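Local coordinates for putative sugar binding protein (Bacteroides vulgatus ATCC 8482, PDB 3KEZ) that probably binds sugars at the bacterial outer membrane as a calcium-containing member of the SusD family of nutrient-binding proteins, at residues 175-180 with 203-208. Residues are numbered along the deposited sequence; the frame is centred on the assembly and turned at random.
Sequences SDLKNS and SRVYLY
Leu177 and Val205 form the apolar centre of a small helix–helix contact between residues 175-180 of helix 166-183 and residues 203-208 of helix 195-209, and Lys178 and Tyr206 flank it. It illustrates how two consecutive helices, here in a family of the TPR clan, can meet locally through one apolar pair and one pair linked by a water: the alpha carbons of Leu177 and Val205 are 9.3 Å apart, and each residue directs its beta carbon toward the other helix. One branch of each does the touching, CD1 of Leu177 meeting CG2 of Val205 at 3.9 Å. On the valine, CG1 lies anti to the backbone N (chi1 174°), which leaves CG2 to face the leucine.

The second pair adds a polar margin. The Tyr206 side chain starts off to the side of helix 195-209, but its end reaches toward Lys178, placing OH 4.0 Å from CD of Lys178, against the aliphatic part of the chain. A bend at the last torsion (chi4 61°) turns the ammonium toward a water that accepts a bond from Lys178 NZ at 3.1 Å and lies 2.6 Å from Tyr206 OH, so a single water bridges amine and phenol.

Ala198, Leu201 and Leu202 extend the leucine's contacts along helix 195-209, while Val205 also packs on Tyr170 and Ile173 of helix 166-183. Helix 109-134 touches both helices, with Phe128 against Val205 and Arg123 in a salt bridge to Asp176.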
loop_
_atom_site.group_PDB
_atom_site.type_symbol
_atom_site.label_atom_id
_atom_site.label_comp_id
_atom_site.label_asym_id
_atom_site.label_seq_id
_atom_site.Cartn_x
_atom_site.Cartn_y
_atom_site.Cartn_z
ATOM N N SER A 175 -14.180 4.052 10.168
ATOM C CA SER A 175 -14.541 5.240 10.938
ATOM C C SER A 175 -13.459 6.308 10.905
ATOM O O SER A 175 -13.771 7.467 10.680
ATOM C CB SER A 175 -14.867 4.896 12.389
ATOM O OG SER A 175 -15.079 6.063 13.116
ATOM N N ASP A 176 -12.195 5.921 11.129
ATOM C CA ASP A 176 -11.090 6.881 11.103
ATOM C C ASP A 176 -10.967 7.520 9.728
ATOM O O ASP A 176 -10.938 8.740 9.586
ATOM C CB ASP A 176 -9.760 6.180 11.467
ATOM C CG ASP A 176 -9.619 5.889 12.958
ATOM O OD1 ASP A 176 -10.490 6.341 13.755
ATOM O OD2 ASP A 176 -8.606 5.221 13.337
ATOM N N LEU A 177 -10.942 6.681 8.698
ATOM C CA LEU A 177 -10.737 7.204 7.337
ATOM C C LEU A 177 -11.884 8.068 6.870
ATOM O O LEU A 177 -11.671 9.140 6.284
ATOM C CB LEU A 177 -10.404 6.085 6.344
ATOM C CG LEU A 177 -8.974 5.572 6.309
ATOM C CD1 LEU A 177 -8.857 4.195 5.591
ATOM C CD2 LEU A 177 -8.001 6.614 5.665
ATOM N N LYS A 178 -13.108 7.640 7.134
ATOM C CA LYS A 178 -14.253 8.423 6.715
ATOM C C LYS A 178 -14.227 9.815 7.336
ATOM O O LYS A 178 -14.469 10.828 6.683
ATOM C CB LYS A 178 -15.534 7.695 7.125
ATOM C CG LYS A 178 -16.786 8.266 6.491
ATOM C CD LYS A 178 -17.971 7.325 6.673
ATOM C CE LYS A 178 -19.266 8.054 6.283
ATOM N NZ LYS A 178 -19.269 8.509 4.828
ATOM N N ASN A 179 -13.966 9.835 8.630
ATOM C CA ASN A 179 -13.844 11.072 9.374
ATOM C C ASN A 179 -12.701 11.934 8.870
ATOM O O ASN A 179 -12.851 13.145 8.790
ATOM C CB ASN A 179 -13.654 10.751 10.846
ATOM C CG ASN A 179 -14.954 10.391 11.515
ATOM O OD1 ASN A 179 -15.949 11.098 11.361
ATOM N ND2 ASN A 179 -14.966 9.294 12.257
ATOM N N SER A 180 -11.577 11.313 8.514
ATOM C CA SER A 180 -10.448 12.056 7.948
ATOM C C SER A 180 -10.827 12.744 6.637
ATOM O O SER A 180 -10.340 13.827 6.358
ATOM C CB SER A 180 -9.229 11.161 7.733
ATOM O OG SER A 180 -9.321 10.352 6.534
ATOM N N SER A 203 -11.593 3.909 -0.286
ATOM C CA SER A 203 -12.181 3.118 -1.364
ATOM C C SER A 203 -11.601 1.723 -1.459
ATOM O O SER A 203 -12.316 0.767 -1.687
ATOM C CB SER A 203 -12.127 3.851 -2.747
ATOM O OG SER A 203 -10.853 3.767 -3.379
ATOM N N ARG A 204 -10.297 1.607 -1.268
ATOM C CA ARG A 204 -9.659 0.294 -1.220
ATOM C C ARG A 204 -10.198 -0.511 -0.053
ATOM O O ARG A 204 -10.530 -1.709 -0.197
ATOM C CB ARG A 204 -8.113 0.450 -1.116
ATOM C CG ARG A 204 -7.381 -0.900 -1.284
ATOM C CD ARG A 204 -5.994 -0.854 -0.713
ATOM N NE ARG A 204 -5.192 0.207 -1.271
ATOM C CZ ARG A 204 -4.036 0.610 -0.750
ATOM N NH1 ARG A 204 -3.566 0.063 0.348
ATOM N NH2 ARG A 204 -3.348 1.578 -1.306
ATOM N N VAL A 205 -10.287 0.122 1.113
ATOM C CA VAL A 205 -10.720 -0.584 2.308
ATOM C C VAL A 205 -12.159 -1.096 2.093
ATOM O O VAL A 205 -12.429 -2.251 2.361
ATOM C CB VAL A 205 -10.630 0.270 3.564
ATOM C CG1 VAL A 205 -11.253 -0.489 4.780
ATOM C CG2 VAL A 205 -9.168 0.661 3.871
ATOM N N TYR A 206 -13.030 -0.276 1.515
ATOM C CA TYR A 206 -14.372 -0.744 1.164
ATOM C C TYR A 206 -14.382 -1.930 0.200
ATOM O O TYR A 206 -15.257 -2.815 0.306
ATOM C CB TYR A 206 -15.216 0.412 0.623
ATOM C CG TYR A 206 -15.720 1.438 1.664
ATOM C CD1 TYR A 206 -16.409 1.028 2.805
ATOM C CD2 TYR A 206 -15.664 2.803 1.403
ATOM C CE1 TYR A 206 -16.926 1.929 3.696
ATOM C CE2 TYR A 206 -16.223 3.746 2.304
ATOM C CZ TYR A 206 -16.848 3.282 3.428
ATOM O OH TYR A 206 -17.390 4.134 4.303
ATOM N N LEU A 207 -13.471 -1.957 -0.776
ATOM C CA LEU A 207 -13.417 -3.118 -1.713
ATOM C C LEU A 207 -13.087 -4.363 -0.945
ATOM O O LEU A 207 -13.720 -5.422 -1.127
ATOM C CB LEU A 207 -12.364 -2.908 -2.821
ATOM C CG LEU A 207 -12.620 -1.823 -3.848
ATOM C CD1 LEU A 207 -11.427 -1.601 -4.765
ATOM C CD2 LEU A 207 -13.872 -2.214 -4.609
ATOM N N TYR A 208 -12.090 -4.277 -0.079
ATOM C CA TYR A 208 -11.687 -5.476 0.739
ATOM C C TYR A 208 -12.809 -6.015 1.592
ATOM O O TYR A 208 -12.883 -7.213 1.839
ATOM C CB TYR A 208 -10.536 -5.158 1.708
ATOM C CG TYR A 208 -9.137 -5.148 1.147
ATOM C CD1 TYR A 208 -8.815 -4.401 0.040
ATOM C CD2 TYR A 208 -8.127 -5.874 1.745
ATOM C CE1 TYR A 208 -7.545 -4.367 -0.447
ATOM C CE2 TYR A 208 -6.827 -5.844 1.247
ATOM C CZ TYR A 208 -6.539 -5.075 0.168
ATOM O OH TYR A 208 -5.249 -4.993 -0.324
HETATM O O HOH W 1 -18.514 6.063 3.055
#